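Local coordinates for aldehyde dehydrogenase 12 (PDB 6D97), which catalyses the NAD-dependent oxidation of L-glutamate gamma-semialdehyde, the last step of proline catabolism in plants, at residues Ile134-Lys140 with Phe198-Leu202; Leu127-Ala131 with Ala145-Gln150; Ile363-Val369 with Ile433-Phe437; Val63-Gly68 with Ser400-Tyr405. All coordinates share one frame; numbering follows the deposited sequence.

How the interactions relate
The four contacts show how loops at a cofactor site are tied to neighbouring helices and turns by packing and salt bridges. Interaction 1 is the hub, its centre about 10 Å, 13 Å and 14 Å from the centres of interactions 2, 3 and 4. Glu148 of interaction 2 holds both Lys140 and the backbone of Leu202. Interaction 3 meets interaction 1 where Phe198 packs on Leu367 and Thr368; the side chains of Phe198 and Thr368 each come to about 4 Å from the bound NAD. Interaction 4 is tied to interaction 1 by the Arg136-Asp64 salt bridge, and Tyr405 leans on Leu367. Interactions 2 and 3 stay about 11 Å apart at their nearest atoms.

Interaction 1. Residues Ile134-Lys140 with Phe198-Leu202; sequences IQRVSPK and FNFPL
Lys140 and Ser138 converge on the backbone carbonyl of Asn199, with Phe198 O beside the serine hydroxyl, just where the chain leaves helix 124-137 and the loop between strand 191-196 and helix 203-214 passes by. Lys140 holds CG between its backbone N and carbonyl carbon (chi1 60°), runs extended through chi2 and then bends at chi3 (77°). The bend delivers NZ to Asn199 O at 2.8 Å, close to the line of the carbonyl bond. The same ammonium group lies obliquely beside the Phe200 ring, 3.8 Å from CD1, and makes a salt bridge with Glu148 of helix 142-157. Ser138, the first residue to leave the helix, extends its hydroxyl opposite the backbone N (chi1 -179°), bringing OG to 3.2 Å from Asn199 O and 3.4 Å from Phe198 O.

An apolar patch adjoins these polar groups. Pro201 lays its ring against the helix end, CG at 3.7 Å from Ser138 CB and CD at 4.1 Å from Ile134 CG2. The other branch of Ile134 carries CD1 to within 4.0 Å of Leu202 CB, the two side chains crossing at about a right angle. The side chain of Phe198 touches the bound NAD.

A methionine in place of Lys140 has no ammonium group, and the buried Glu148 carboxylate would probably be left without its ionic mate and Asn199 O without this donor. One ammonium group serves both a carbonyl and a carboxylate, which is consistent with the loop bearing Phe198 being held next to the cofactor by charge as well as by packing.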
loop_
_atom_site.group_PDB
_atom_site.type_symbol
_atom_site.label_atom_id
_atom_site.label_comp_id
_atom_site.label_asym_id
_atom_site.label_seq_id
_atom_site.Cartn_x
_atom_site.Cartn_y
_atom_site.Cartn_z
ATOM N N ILE A 134 10.149 32.684 17.447
ATOM C CA ILE A 134 10.570 31.451 18.112
ATOM C C ILE A 134 11.772 31.722 19.006
ATOM O O ILE A 134 11.834 31.275 20.159
ATOM C CB ILE A 134 10.883 30.360 17.070
ATOM C CG1 ILE A 134 9.593 29.831 16.444
ATOM C CG2 ILE A 134 11.691 29.227 17.687
ATOM C CD1 ILE A 134 9.832 28.941 15.243
ATOM N N GLN A 135 12.743 32.475 18.480
ATOM C CA GLN A 135 13.959 32.785 19.224
ATOM C C GLN A 135 13.673 33.508 20.530
ATOM O O GLN A 135 14.361 33.277 21.528
ATOM C CB GLN A 135 14.891 33.643 18.372
ATOM C CG GLN A 135 15.810 32.887 17.454
ATOM C CD GLN A 135 16.865 33.785 16.847
ATOM O OE1 GLN A 135 16.568 34.637 16.014
ATOM N NE2 GLN A 135 18.108 33.603 17.269
ATOM N N ARG A 136 12.679 34.396 20.545
ATOM C CA ARG A 136 12.445 35.196 21.743
ATOM C C ARG A 136 11.889 34.368 22.892
ATOM O O ARG A 136 12.166 34.662 24.054
ATOM C CB ARG A 136 11.508 36.365 21.433
ATOM C CG ARG A 136 12.027 37.407 20.438
ATOM C CD ARG A 136 13.315 38.077 20.895
ATOM N NE ARG A 136 13.221 38.610 22.251
ATOM C CZ ARG A 136 12.726 39.803 22.563
ATOM N NH1 ARG A 136 12.268 40.609 21.618
ATOM N NH2 ARG A 136 12.684 40.189 23.828
ATOM N N VAL A 137 11.108 33.336 22.600
ATOM C CA VAL A 137 10.437 32.566 23.639
ATOM C C VAL A 137 11.134 31.239 23.914
ATOM O O VAL A 137 11.189 30.802 25.062
ATOM C CB VAL A 137 8.949 32.356 23.281
ATOM C CG1 VAL A 137 8.230 33.676 23.310
ATOM C CG2 VAL A 137 8.807 31.711 21.912
ATOM N N SER A 138 11.655 30.581 22.884
ATOM C CA SER A 138 12.405 29.334 23.026
ATOM C C SER A 138 13.795 29.573 22.451
ATOM O O SER A 138 14.065 29.215 21.297
ATOM C CB SER A 138 11.702 28.167 22.335
ATOM O OG SER A 138 12.425 26.963 22.510
ATOM N N PRO A 139 14.698 30.162 23.237
ATOM C CA PRO A 139 15.966 30.668 22.690
ATOM C C PRO A 139 16.796 29.584 22.019
ATOM O O PRO A 139 17.081 28.533 22.600
ATOM C CB PRO A 139 16.673 31.241 23.926
ATOM C CG PRO A 139 15.549 31.597 24.848
ATOM C CD PRO A 139 14.530 30.518 24.655
ATOM N N LYS A 140 17.171 29.859 20.774
ATOM C CA LYS A 140 17.995 28.992 19.947
ATOM C C LYS A 140 18.549 29.864 18.830
ATOM O O LYS A 140 18.101 30.995 18.628
ATOM C CB LYS A 140 17.188 27.814 19.397
ATOM C CG LYS A 140 16.015 28.242 18.535
ATOM C CD LYS A 140 15.236 27.047 18.010
ATOM C CE LYS A 140 14.334 26.449 19.082
ATOM N NZ LYS A 140 13.481 25.344 18.554
ATOM N N PHE A 198 7.655 23.334 25.210
ATOM C CA PHE A 198 8.220 24.656 24.974
ATOM C C PHE A 198 9.220 24.681 23.826
ATOM O O PHE A 198 9.385 25.723 23.181
ATOM C CB PHE A 198 8.905 25.168 26.245
ATOM C CG PHE A 198 10.265 24.569 26.486
ATOM C CD1 PHE A 198 10.394 23.366 27.161
ATOM C CD2 PHE A 198 11.412 25.205 26.032
ATOM C CE1 PHE A 198 11.637 22.813 27.380
ATOM C CE2 PHE A 198 12.658 24.653 26.247
ATOM C CZ PHE A 198 12.770 23.456 26.922
ATOM N N ASN A 199 9.905 23.567 23.556
ATOM C CA ASN A 199 11.152 23.658 22.804
ATOM C C ASN A 199 10.940 23.829 21.303
ATOM O O ASN A 199 11.800 24.405 20.630
ATOM C CB ASN A 199 12.031 22.441 23.095
ATOM C CG ASN A 199 11.364 21.134 22.741
ATOM O OD1 ASN A 199 10.148 20.986 22.859
ATOM N ND2 ASN A 199 12.164 20.170 22.305
ATOM N N PHE A 200 9.819 23.359 20.754
ATOM C CA PHE A 200 9.481 23.589 19.349
ATOM C C PHE A 200 8.129 24.287 19.299
ATOM O O PHE A 200 7.083 23.634 19.152
ATOM C CB PHE A 200 9.478 22.286 18.551
ATOM C CG PHE A 200 10.850 21.702 18.339
ATOM C CD1 PHE A 200 11.675 22.183 17.332
ATOM C CD2 PHE A 200 11.318 20.679 19.149
ATOM C CE1 PHE A 200 12.938 21.656 17.135
ATOM C CE2 PHE A 200 12.580 20.144 18.956
ATOM C CZ PHE A 200 13.391 20.635 17.949
ATOM N N PRO A 201 8.103 25.619 19.409
ATOM C CA PRO A 201 6.821 26.329 19.547
ATOM C C PRO A 201 5.967 26.329 18.289
ATOM O O PRO A 201 4.794 26.720 18.366
ATOM C CB PRO A 201 7.250 27.758 19.918
ATOM C CG PRO A 201 8.703 27.664 20.298
ATOM C CD PRO A 201 9.254 26.530 19.498
ATOM N N LEU A 202 6.502 25.920 17.142
ATOM C CA LEU A 202 5.750 25.913 15.894
ATOM C C LEU A 202 5.619 24.523 15.293
ATOM O O LEU A 202 4.502 24.080 15.002
ATOM C CB LEU A 202 6.409 26.855 14.875
ATOM C CG LEU A 202 5.736 26.903 13.501
ATOM C CD1 LEU A 202 4.382 27.593 13.603
ATOM C CD2 LEU A 202 6.621 27.600 12.486
#

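Interaction 2. Residues Leu127-Ala131 with Ala145-Gln150; sequences LDFFA and ALAEVQ
Leu127, Phe130 and Ala131 meet Ala145, Leu146 and Val149 between two consecutive helices, 124-137 and 142-157, joined by a short loop and crossing steeply. The axes of the two short segments approach to 8.5 Å, with an angle of 123° between their directions.

Contacts between apolar side chains make up most of the interface. Val149 is its wedge: with CG1 opposite the backbone N (chi1 -165°), its two methyls are split between two neighbours. CG1 meets Leu127 CD2 at 3.6 Å, the side chains crossing at a slant, while CG2 lies 3.8 Å from Phe130 CB. Only the root of Phe130 joins in here, because its ring turns off toward helix 229-240, one face over CD2 of Phe129. Toward the more open side, Leu146 CD1 packs on Leu127 CB at 4.1 Å, and Gln150 borders the leucine with the carbons of its chain.

Contacts of side chains with backbone form the second group. The two backbones come close where Ala131 and Ala145 bring their CA atoms to 4.7 Å, and this lets methyls touch backbone atoms. Ala131 CB lies 3.9 Å from Leu146 N, and Val149 CG2 touches Ala131 N. Around this apolar seam, polar groups find partners elsewhere, Asp128 at Lys132 and Tyr142. At its tightest, the methyl of Ala145 presses on the backbone of the other helix, CB standing 3.2 Å from Ala131 O.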
loop_
_atom_site.group_PDB
_atom_site.type_symbol
_atom_site.label_atom_id
_atom_site.label_comp_id
_atom_site.label_asym_id
_atom_site.label_seq_id
_atom_site.Cartn_x
_atom_site.Cartn_y
_atom_site.Cartn_z
ATOM N N LEU A 127 8.856 33.866 7.044
ATOM C CA LEU A 127 9.871 32.978 7.602
ATOM C C LEU A 127 10.652 33.679 8.702
ATOM O O LEU A 127 10.783 33.166 9.819
ATOM C CB LEU A 127 10.830 32.511 6.501
ATOM C CG LEU A 127 10.474 31.431 5.479
ATOM C CD1 LEU A 127 11.482 31.446 4.344
ATOM C CD2 LEU A 127 10.442 30.062 6.133
ATOM N N ASP A 128 11.172 34.868 8.397
ATOM C CA ASP A 128 11.972 35.602 9.367
ATOM C C ASP A 128 11.148 35.983 10.592
ATOM O O ASP A 128 11.636 35.907 11.725
ATOM C CB ASP A 128 12.565 36.839 8.697
ATOM C CG ASP A 128 13.441 37.636 9.627
ATOM O OD1 ASP A 128 14.527 37.141 9.991
ATOM O OD2 ASP A 128 13.042 38.758 9.993
ATOM N N PHE A 129 9.893 36.387 10.380
ATOM C CA PHE A 129 9.011 36.722 11.493
ATOM C C PHE A 129 8.889 35.559 12.469
ATOM O O PHE A 129 9.088 35.720 13.678
ATOM C CB PHE A 129 7.635 37.124 10.955
ATOM C CG PHE A 129 6.573 37.229 12.009
ATOM C CD1 PHE A 129 6.394 38.404 12.717
ATOM C CD2 PHE A 129 5.739 36.153 12.278
ATOM C CE1 PHE A 129 5.413 38.507 13.685
ATOM C CE2 PHE A 129 4.757 36.246 13.245
ATOM C CZ PHE A 129 4.592 37.427 13.951
ATOM N N PHE A 130 8.575 34.369 11.954
ATOM C CA PHE A 130 8.378 33.219 12.831
ATOM C C PHE A 130 9.692 32.748 13.442
ATOM O O PHE A 130 9.727 32.339 14.606
ATOM C CB PHE A 130 7.691 32.088 12.068
ATOM C CG PHE A 130 6.193 32.187 12.075
ATOM C CD1 PHE A 130 5.476 31.933 13.234
ATOM C CD2 PHE A 130 5.502 32.544 10.927
ATOM C CE1 PHE A 130 4.100 32.022 13.249
ATOM C CE2 PHE A 130 4.124 32.629 10.934
ATOM C CZ PHE A 130 3.424 32.372 12.097
ATOM N N ALA A 131 10.785 32.797 12.675
ATOM C CA ALA A 131 12.082 32.419 13.224
ATOM C C ALA A 131 12.475 33.329 14.380
ATOM O O ALA A 131 12.952 32.859 15.418
ATOM C CB ALA A 131 13.145 32.453 12.129
ATOM N N ALA A 145 15.929 28.114 14.574
ATOM C CA ALA A 145 14.554 28.608 14.535
ATOM C C ALA A 145 14.016 28.631 13.112
ATOM O O ALA A 145 12.837 28.333 12.881
ATOM C CB ALA A 145 14.478 30.002 15.155
ATOM N N LEU A 146 14.860 28.998 12.145
ATOM C CA LEU A 146 14.440 28.973 10.750
ATOM C C LEU A 146 14.125 27.553 10.301
ATOM O O LEU A 146 13.158 27.328 9.564
ATOM C CB LEU A 146 15.528 29.586 9.866
ATOM C CG LEU A 146 15.195 29.772 8.386
ATOM C CD1 LEU A 146 14.134 30.846 8.231
ATOM C CD2 LEU A 146 16.439 30.138 7.592
ATOM N N ALA A 147 14.928 26.580 10.743
ATOM C CA ALA A 147 14.690 25.191 10.361
ATOM C C ALA A 147 13.314 24.727 10.811
ATOM O O ALA A 147 12.668 23.922 10.130
ATOM C CB ALA A 147 15.773 24.285 10.946
ATOM N N GLU A 148 12.848 25.221 11.959
ATOM C CA GLU A 148 11.506 24.882 12.414
ATOM C C GLU A 148 10.455 25.400 11.442
ATOM O O GLU A 148 9.499 24.689 11.111
ATOM C CB GLU A 148 11.268 25.451 13.813
ATOM C CG GLU A 148 10.794 24.432 14.829
ATOM C CD GLU A 148 10.308 25.071 16.115
ATOM O OE1 GLU A 148 9.078 25.078 16.350
ATOM O OE2 GLU A 148 11.159 25.561 16.889
ATOM N N VAL A 149 10.624 26.631 10.961
ATOM C CA VAL A 149 9.664 27.188 10.018
ATOM C C VAL A 149 9.750 26.469 8.678
ATOM O O VAL A 149 8.730 26.238 8.016
ATOM C CB VAL A 149 9.886 28.700 9.862
ATOM C CG1 VAL A 149 8.687 29.328 9.183
ATOM C CG2 VAL A 149 10.135 29.336 11.217
ATOM N N GLN A 150 10.963 26.109 8.255
ATOM C CA GLN A 150 11.136 25.435 6.973
ATOM C C GLN A 150 10.469 24.065 6.979
ATOM O O GLN A 150 9.786 23.690 6.018
ATOM C CB GLN A 150 12.623 25.316 6.645
ATOM C CG GLN A 150 13.243 26.607 6.143
ATOM C CD GLN A 150 14.759 26.583 6.183
ATOM O OE1 GLN A 150 15.359 25.870 6.989
ATOM N NE2 GLN A 150 15.386 27.362 5.307
#

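Interaction 3. Residues Ile363-Val369 with Ile433-Phe437; sequences IGPVLTV and IFGPF
At the border of the NAD pocket, the loop carrying Thr368 meets the loop of Phe434, which folds into two successive inverse gamma turns, centred on Phe434 and Pro436, before strand 437-443. A water joins the loops: it accepts from Thr368 OG1 at 2.5 Å and donates to Phe434 O at 2.7 Å. Thr368 has OG1 between its backbone N and carbonyl carbon (chi1 59°), a setting that faces the hydroxyl to this water and to Phe434, whose CB is 3.9 Å away. Thr368 itself touches the bound NAD.

The rest is packing, mostly of apolar side chains. Val366 divides its methyls between Phe434 O and Gly435 on one hand and Pro436 on the other. Its CG1, opposite the backbone N (chi1 -180°), presses to 3.1 Å from Phe434 O, and CG2 points at Pro436 CD, 3.7 Å away. Gly435 fits beneath the valine with its CA 3.9 Å from CG1; a CB at this glycine would lie tight against that methyl and clash with Pro436. Ile363 crosses Pro436 at about a right angle, CD1 resting 3.6 Å from CG of the ring. At the other end Val369 sends CG1 to Ile433 and CG2 to the backbone of Phe434.

Phe434 O is thus pressed by a methyl and also hydrogen-bonded to a water. The direct contacts are van der Waals, and the water supplies the polar link, which is consistent with Thr368 being linked to the Phe434 turn through a single bridging water.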
loop_
_atom_site.group_PDB
_atom_site.type_symbol
_atom_site.label_atom_id
_atom_site.label_comp_id
_atom_site.label_asym_id
_atom_site.label_seq_id
_atom_site.Cartn_x
_atom_site.Cartn_y
_atom_site.Cartn_z
ATOM N N ILE A 363 24.732 28.738 22.326
ATOM C CA ILE A 363 24.470 28.259 23.676
ATOM C C ILE A 363 23.531 29.284 24.296
ATOM O O ILE A 363 23.536 30.456 23.910
ATOM C CB ILE A 363 25.754 28.086 24.522
ATOM C CG1 ILE A 363 25.467 27.294 25.804
ATOM C CG2 ILE A 363 26.349 29.437 24.880
ATOM C CD1 ILE A 363 25.142 25.842 25.576
ATOM N N GLY A 364 22.697 28.847 25.234
ATOM C CA GLY A 364 21.749 29.769 25.811
ATOM C C GLY A 364 20.937 29.258 26.981
ATOM O O GLY A 364 21.237 28.224 27.588
ATOM N N PRO A 365 19.880 30.002 27.318
ATOM C CA PRO A 365 19.037 29.635 28.463
ATOM C C PRO A 365 18.471 28.230 28.321
ATOM O O PRO A 365 18.173 27.761 27.219
ATOM C CB PRO A 365 17.923 30.690 28.437
ATOM C CG PRO A 365 18.478 31.822 27.636
ATOM C CD PRO A 365 19.387 31.204 26.626
ATOM N N VAL A 366 18.346 27.554 29.460
ATOM C CA VAL A 366 17.818 26.197 29.544
ATOM C C VAL A 366 16.537 26.292 30.360
ATOM O O VAL A 366 16.579 26.455 31.586
ATOM C CB VAL A 366 18.815 25.222 30.175
ATOM C CG1 VAL A 366 18.221 23.836 30.226
ATOM C CG2 VAL A 366 20.116 25.228 29.388
ATOM N N LEU A 367 15.394 26.183 29.684
ATOM C CA LEU A 367 14.142 26.648 30.266
ATOM C C LEU A 367 13.574 25.707 31.321
ATOM O O LEU A 367 12.696 26.120 32.084
ATOM C CB LEU A 367 13.104 26.877 29.162
ATOM C CG LEU A 367 13.416 27.947 28.110
ATOM C CD1 LEU A 367 12.143 28.442 27.435
ATOM C CD2 LEU A 367 14.187 29.103 28.726
ATOM N N THR A 368 14.048 24.459 31.400
ATOM C CA THR A 368 13.470 23.513 32.345
ATOM C C THR A 368 14.494 22.847 33.259
ATOM O O THR A 368 14.118 21.957 34.032
ATOM C CB THR A 368 12.665 22.430 31.614
ATOM O OG1 THR A 368 13.515 21.728 30.700
ATOM C CG2 THR A 368 11.502 23.050 30.861
ATOM N N VAL A 369 15.768 23.236 33.203
ATOM C CA VAL A 369 16.772 22.729 34.136
ATOM C C VAL A 369 17.623 23.908 34.589
ATOM O O VAL A 369 18.199 24.616 33.756
ATOM C CB VAL A 369 17.671 21.638 33.523
ATOM C CG1 VAL A 369 18.481 20.939 34.617
ATOM C CG2 VAL A 369 16.853 20.632 32.742
ATOM N N ILE A 433 18.856 14.957 30.978
ATOM C CA ILE A 433 19.065 16.348 31.360
ATOM C C ILE A 433 18.724 17.190 30.136
ATOM O O ILE A 433 19.476 17.204 29.144
ATOM C CB ILE A 433 20.497 16.619 31.837
ATOM C CG1 ILE A 433 21.001 15.467 32.714
ATOM C CG2 ILE A 433 20.591 17.944 32.608
ATOM C CD1 ILE A 433 20.275 15.332 34.064
ATOM N N PHE A 434 17.597 17.906 30.192
ATOM C CA PHE A 434 17.114 18.664 29.040
ATOM C C PHE A 434 17.917 19.963 28.947
ATOM O O PHE A 434 17.397 21.074 29.048
ATOM C CB PHE A 434 15.614 18.905 29.110
ATOM C CG PHE A 434 14.954 18.906 27.752
ATOM C CD1 PHE A 434 15.039 17.781 26.939
ATOM C CD2 PHE A 434 14.297 20.014 27.267
ATOM C CE1 PHE A 434 14.469 17.778 25.674
ATOM C CE2 PHE A 434 13.726 20.007 26.005
ATOM C CZ PHE A 434 13.818 18.888 25.213
ATOM N N GLY A 435 19.231 19.791 28.741
ATOM C CA GLY A 435 20.183 20.870 28.637
ATOM C C GLY A 435 21.410 20.441 27.866
ATOM O O GLY A 435 21.499 19.307 27.383
ATOM N N PRO A 436 22.408 21.342 27.749
ATOM C CA PRO A 436 23.620 21.017 26.961
ATOM C C PRO A 436 24.579 20.130 27.763
ATOM O O PRO A 436 25.566 20.577 28.357
ATOM C CB PRO A 436 24.211 22.399 26.671
ATOM C CG PRO A 436 23.594 23.361 27.736
ATOM C CD PRO A 436 22.561 22.588 28.521
ATOM N N PHE A 437 24.292 18.830 27.761
ATOM C CA PHE A 437 24.983 17.901 28.649
ATOM C C PHE A 437 24.891 16.505 28.054
ATOM O O PHE A 437 23.797 16.055 27.686
ATOM C CB PHE A 437 24.395 17.919 30.068
ATOM C CG PHE A 437 25.151 17.071 31.060
ATOM C CD1 PHE A 437 24.923 15.708 31.151
ATOM C CD2 PHE A 437 26.110 17.629 31.890
ATOM C CE1 PHE A 437 25.637 14.923 32.052
ATOM C CE2 PHE A 437 26.822 16.836 32.793
ATOM C CZ PHE A 437 26.583 15.491 32.864
HETATM O O HOH W 1 15.274 22.767 29.180
#

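Interaction 4. Residues Val63-Gly68 with Ser400-Tyr405; sequences VDPLNG and SIPKIY
Val63 and Ile404 meet end to end because Ile404 sets CG1 between its backbone N and carbonyl carbon (chi1 50°) and then extends (chi2 160°), carrying CD1 to 3.9 Å from Val63 CG2. In Tyr405 the first torsion (chi1 -61°) swings the ring beside Pro65, whose CA comes to the ring edge, 3.8 Å from CD2, while Ile404 CD1 covers part of one face. A water spans Val63 O and Tyr405 OH.

Pro402 fills the middle: its CD rests 3.5 Å from Pro65 O and 3.8 Å from Gly68 N. With alanine in place of Pro402 the ring's CG and CD are absent, which is likely to leave a gap beside Pro65 O and Gly68. Ile401 CG2 approaches the same carbonyl, Pro65 O, at 3.3 Å. Farther along, Asn67 offers a CA-H...O contact to Ser400 O at 3.1 Å, and a second water links Leu66 O with Ser400 N.

Both partners are tightly turned loops. Leu66 N bonds to Asp64 OD1, an Asx turn, while Asp64 O accepts from Asn67 N and Gly68 N; together they shape the connection between hairpin strands 60-63 and 70-74, set against a type I turn from Pro402 to Tyr405.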
loop_
_atom_site.group_PDB
_atom_site.type_symbol
_atom_site.label_atom_id
_atom_site.label_comp_id
_atom_site.label_asym_id
_atom_site.label_seq_id
_atom_site.Cartn_x
_atom_site.Cartn_y
_atom_site.Cartn_z
ATOM N N VAL A 63 8.465 35.645 31.482
ATOM C CA VAL A 63 9.661 36.479 31.499
ATOM C C VAL A 63 10.526 36.153 30.291
ATOM O O VAL A 63 10.551 35.022 29.791
ATOM C CB VAL A 63 10.457 36.329 32.813
ATOM C CG1 VAL A 63 9.683 36.936 33.975
ATOM C CG2 VAL A 63 10.811 34.875 33.072
ATOM N N ASP A 64 11.228 37.174 29.814
ATOM C CA ASP A 64 12.193 37.021 28.730
ATOM C C ASP A 64 13.335 36.134 29.207
ATOM O O ASP A 64 14.007 36.481 30.188
ATOM C CB ASP A 64 12.708 38.395 28.291
ATOM C CG ASP A 64 13.616 38.340 27.063
ATOM O OD1 ASP A 64 14.325 37.334 26.852
ATOM O OD2 ASP A 64 13.628 39.332 26.304
ATOM N N PRO A 65 13.598 35.001 28.552
ATOM C CA PRO A 65 14.663 34.103 29.030
ATOM C C PRO A 65 16.047 34.724 29.013
ATOM O O PRO A 65 16.955 34.160 29.637
ATOM C CB PRO A 65 14.586 32.915 28.062
ATOM C CG PRO A 65 13.218 32.997 27.456
ATOM C CD PRO A 65 12.915 34.460 27.365
ATOM N N LEU A 66 16.245 35.847 28.323
ATOM C CA LEU A 66 17.561 36.466 28.240
ATOM C C LEU A 66 17.782 37.548 29.283
ATOM O O LEU A 66 18.940 37.882 29.564
ATOM C CB LEU A 66 17.790 37.067 26.848
ATOM C CG LEU A 66 18.079 36.133 25.670
ATOM C CD1 LEU A 66 18.361 36.945 24.416
ATOM C CD2 LEU A 66 19.254 35.225 25.980
ATOM N N ASN A 67 16.715 38.106 29.866
ATOM C CA ASN A 67 16.914 39.194 30.816
ATOM C C ASN A 67 15.886 39.282 31.940
ATOM O O ASN A 67 16.053 40.138 32.811
ATOM C CB ASN A 67 16.971 40.533 30.055
ATOM C CG ASN A 67 15.723 40.794 29.233
ATOM O OD1 ASN A 67 14.621 40.408 29.615
ATOM N ND2 ASN A 67 15.894 41.457 28.094
ATOM N N GLY A 68 14.838 38.457 31.964
ATOM C CA GLY A 68 13.877 38.478 33.051
ATOM C C GLY A 68 12.733 39.457 32.906
ATOM O O GLY A 68 11.855 39.487 33.778
ATOM N N SER A 400 22.296 37.870 31.713
ATOM C CA SER A 400 21.175 38.314 32.533
ATOM C C SER A 400 20.039 37.293 32.524
ATOM O O SER A 400 18.872 37.650 32.699
ATOM C CB SER A 400 20.671 39.681 32.067
ATOM O OG SER A 400 21.634 40.700 32.292
ATOM N N ILE A 401 20.365 36.021 32.313
ATOM C CA ILE A 401 19.371 34.953 32.283
ATOM C C ILE A 401 18.830 34.753 33.695
ATOM O O ILE A 401 19.607 34.475 34.620
ATOM C CB ILE A 401 19.968 33.658 31.711
ATOM C CG1 ILE A 401 20.497 33.913 30.301
ATOM C CG2 ILE A 401 18.931 32.544 31.686
ATOM C CD1 ILE A 401 21.391 32.814 29.766
ATOM N N PRO A 402 17.522 34.907 33.907
ATOM C CA PRO A 402 16.966 34.735 35.254
ATOM C C PRO A 402 17.250 33.341 35.787
ATOM O O PRO A 402 17.347 32.371 35.033
ATOM C CB PRO A 402 15.463 34.968 35.052
ATOM C CG PRO A 402 15.232 34.723 33.598
ATOM C CD PRO A 402 16.477 35.186 32.909
ATOM N N LYS A 403 17.388 33.250 37.111
ATOM C CA LYS A 403 17.906 32.029 37.716
ATOM C C LYS A 403 16.949 30.849 37.590
ATOM O O LYS A 403 17.370 29.711 37.822
ATOM C CB LYS A 403 18.253 32.277 39.184
ATOM C CG LYS A 403 19.421 33.238 39.386
ATOM C CD LYS A 403 20.727 32.654 38.864
ATOM C CE LYS A 403 21.406 31.786 39.912
ATOM N NZ LYS A 403 22.424 30.878 39.307
ATOM N N ILE A 404 15.684 31.082 37.226
ATOM C CA ILE A 404 14.786 29.960 36.968
ATOM C C ILE A 404 15.261 29.141 35.780
ATOM O O ILE A 404 14.894 27.969 35.648
ATOM C CB ILE A 404 13.330 30.429 36.730
ATOM C CG1 ILE A 404 13.278 31.557 35.696
ATOM C CG2 ILE A 404 12.653 30.806 38.045
ATOM C CD1 ILE A 404 11.907 31.739 35.066
ATOM N N TYR A 405 16.066 29.731 34.903
ATOM C CA TYR A 405 16.564 29.065 33.711
ATOM C C TYR A 405 18.052 28.790 33.861
ATOM O O TYR A 405 18.789 29.597 34.438
ATOM C CB TYR A 405 16.307 29.914 32.465
ATOM C CG TYR A 405 14.840 30.185 32.216
ATOM C CD1 TYR A 405 13.872 29.246 32.563
ATOM C CD2 TYR A 405 14.419 31.379 31.643
ATOM C CE1 TYR A 405 12.529 29.484 32.337
ATOM C CE2 TYR A 405 13.077 31.628 31.419
ATOM C CZ TYR A 405 12.140 30.676 31.769
ATOM O OH TYR A 405 10.808 30.917 31.545
HETATM O O HOH W 2 10.170 32.405 29.515
HETATM O O HOH W 3 21.432 37.497 28.825
#